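Local coordinates for Two-component response regulator (Geobacillus stearothermophilus, PDB 6SWI), which probably binds DNA through its C-terminal helix-turn-helix domain to regulate transcription of an arabinan-utilization system, at residues Ala64-Leu67 against Leu68-Leu72. Residues are numbered along the deposited sequence; the frame is centred on the assembly and turned at random. Where two conformers were deposited one is given.
Sequences AELL and LSTEL
The flat groups are the peptide carbonyls of Glu65 and Leu66, approached by the hydroxyls of Ser69 and Thr70: in the Ser69 conformer given, OG stands 48° out of the Glu65 carbonyl plane, while Thr70 OG1 comes to Leu66 O tilted from its plane. These bonds close the last turn of helix 51-69 in a helix-turn-helix domain, and an ST turn at Thr70, the first residue to abandon helical geometry, continues the chain. Two donors of Ser69 reach Glu65 O at similar lengths in that conformer, 2.8 Å from Ser69 OG and 2.9 Å from Ser69 N. Thr70 OG1 sits between its own backbone N and carbonyl carbon (chi1 79°), a rotation that turns it back onto Leu66 O at 2.7 Å, whereas the Thr70 N bond to that oxygen is weak. On the apolar side, Leu66 and Thr70 run side by side, CD2 to CG2 4.0 Å. Leu67 instead packs on Tyr104, Phe93 and Ile77, while Arg105 NE binds its carbonyl oxygen, tying this helix end to helix 101-108. In the ST turn, the same Thr70 OG1 that donates to Leu66 O accepts from Leu72 N at 3.1 Å, with a nearly straight N-H...O angle of 166°.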
ATOM      1  N   ALA A  64       1.451  -6.481  -2.551  1.00  8.37           N
ATOM      2  CA  ALA A  64       1.534  -7.906  -2.270  1.00 10.00           C
ATOM      3  C   ALA A  64       0.371  -8.650  -2.906  1.00  9.17           C
ATOM      4  O   ALA A  64       0.552  -9.723  -3.493  1.00  9.65           O
ATOM      5  CB  ALA A  64       1.566  -8.121  -0.763  1.00 11.89           C
ATOM      6  N   GLU A  65      -0.832  -8.084  -2.817  1.00  8.85           N
ATOM      7  CA  GLU A  65      -1.990  -8.696  -3.455  1.00  9.99           C
ATOM      8  C   GLU A  65      -1.780  -8.830  -4.959  1.00  9.26           C
ATOM      9  O   GLU A  65      -2.032  -9.894  -5.539  1.00 10.53           O
ATOM     10  CB  GLU A  65      -3.225  -7.854  -3.154  1.00 12.72           C
ATOM     11  CG  GLU A  65      -4.470  -8.289  -3.868  1.00 18.96           C
ATOM     12  CD  GLU A  65      -5.581  -7.296  -3.659  1.00 24.03           C
ATOM     13  OE1 GLU A  65      -5.937  -6.595  -4.627  1.00 23.28           O
ATOM     14  OE2 GLU A  65      -6.078  -7.209  -2.518  1.00 26.54           O
ATOM     15  N   LEU A  66      -1.319  -7.757  -5.607  1.00  8.08           N
ATOM     16  CA  LEU A  66      -1.107  -7.798  -7.053  1.00  8.41           C
ATOM     17  C   LEU A  66      -0.002  -8.772  -7.432  1.00  7.32           C
ATOM     18  O   LEU A  66      -0.076  -9.411  -8.487  1.00  8.04           O
ATOM     19  CB  LEU A  66      -0.786  -6.399  -7.576  1.00  8.43           C
ATOM     20  CG  LEU A  66      -1.942  -5.396  -7.515  1.00  9.51           C
ATOM     21  CD1 LEU A  66      -1.429  -4.001  -7.796  1.00 10.91           C
ATOM     22  CD2 LEU A  66      -3.027  -5.765  -8.496  1.00 12.17           C
ATOM     23  N   LEU A  67       1.025  -8.907  -6.596  1.00  7.08           N
ATOM     24  CA  LEU A  67       2.099  -9.844  -6.897  1.00  6.65           C
ATOM     25  C   LEU A  67       1.589 -11.274  -6.919  1.00  7.37           C
ATOM     26  O   LEU A  67       2.072 -12.094  -7.706  1.00  8.79           O
ATOM     27  CB  LEU A  67       3.222  -9.718  -5.865  1.00  7.03           C
ATOM     28  CG  LEU A  67       4.101  -8.469  -6.022  1.00  8.00           C
ATOM     29  CD1 LEU A  67       4.939  -8.239  -4.788  1.00  9.23           C
ATOM     30  CD2 LEU A  67       5.004  -8.589  -7.240  1.00  8.45           C
ATOM     31  N   LEU A  68       0.616 -11.599  -6.070  1.00  7.21           N
ATOM     32  CA  LEU A  68       0.148 -12.972  -5.973  1.00  8.51           C
ATOM     33  C   LEU A  68      -1.035 -13.267  -6.878  1.00  8.14           C
ATOM     34  O   LEU A  68      -1.213 -14.418  -7.290  1.00 11.01           O
ATOM     35  CB  LEU A  68      -0.233 -13.294  -4.531  1.00  9.94           C
ATOM     36  CG  LEU A  68       0.932 -13.118  -3.561  1.00 10.75           C
ATOM     37  CD1 LEU A  68       0.570 -13.640  -2.178  1.00 13.36           C
ATOM     38  CD2 LEU A  68       2.223 -13.765  -4.076  1.00 12.35           C
ATOM     39  N   SER A  69      -1.850 -12.269  -7.199  1.00  8.38           N
ATOM     40  CA  SER A  69      -3.093 -12.496  -7.921  0.69  8.71           C
ATOM     41  C   SER A  69      -3.042 -12.036  -9.365  1.00  9.63           C
ATOM     42  O   SER A  69      -4.054 -12.117 -10.058  1.00 11.77           O
ATOM     43  CB  SER A  69      -4.252 -11.804  -7.208  0.69 11.48           C
ATOM     44  OG  SER A  69      -4.093 -10.407  -7.311  0.69 12.45           O
ATOM     45  N   THR A  70      -1.899 -11.552  -9.827  1.00  9.01           N
ATOM     46  CA  THR A  70      -1.712 -11.187 -11.220  1.00  9.08           C
ATOM     47  C   THR A  70      -0.301 -11.571 -11.614  1.00  9.03           C
ATOM     48  O   THR A  70       0.557 -11.845 -10.769  1.00  9.66           O
ATOM     49  CB  THR A  70      -1.845  -9.676 -11.492  1.00 10.06           C
ATOM     50  OG1 THR A  70      -0.632  -9.007 -11.112  1.00  9.45           O
ATOM     51  CG2 THR A  70      -3.037  -9.057 -10.779  1.00 10.25           C
ATOM     52  N   GLU A  71      -0.056 -11.551 -12.922  1.00  9.67           N
ATOM     53  CA  GLU A  71       1.280 -11.723 -13.467  1.00 10.87           C
ATOM     54  C   GLU A  71       1.850 -10.401 -13.966  1.00  9.84           C
ATOM     55  O   GLU A  71       2.740 -10.391 -14.819  1.00 12.20           O
ATOM     56  CB  GLU A  71       1.293 -12.818 -14.538  1.00 13.16           C
ATOM     57  CG  GLU A  71       0.925 -14.182 -13.950  1.00 15.72           C
ATOM     58  CD  GLU A  71       0.768 -15.282 -14.979  1.00 20.28           C
ATOM     59  OE1 GLU A  71       0.594 -14.975 -16.176  1.00 23.88           O
ATOM     60  OE2 GLU A  71       0.811 -16.468 -14.576  1.00 22.06           O
ATOM     61  N   LEU A  72       1.365  -9.286 -13.425  1.00  9.53           N
ATOM     62  CA  LEU A  72       1.848  -7.983 -13.847  1.00  9.43           C
ATOM     63  C   LEU A  72       3.339  -7.854 -13.561  1.00  8.75           C
ATOM     64  O   LEU A  72       3.812  -8.306 -12.509  1.00  8.44           O
ATOM     65  CB  LEU A  72       1.156  -6.882 -13.047  1.00  9.84           C
ATOM     66  CG  LEU A  72      -0.301  -6.587 -13.379  1.00 10.57           C
ATOM     67  CD1 LEU A  72      -0.904  -5.735 -12.284  1.00 11.74           C
ATOM     68  CD2 LEU A  72      -0.420  -5.900 -14.722  1.00 13.06           C
TER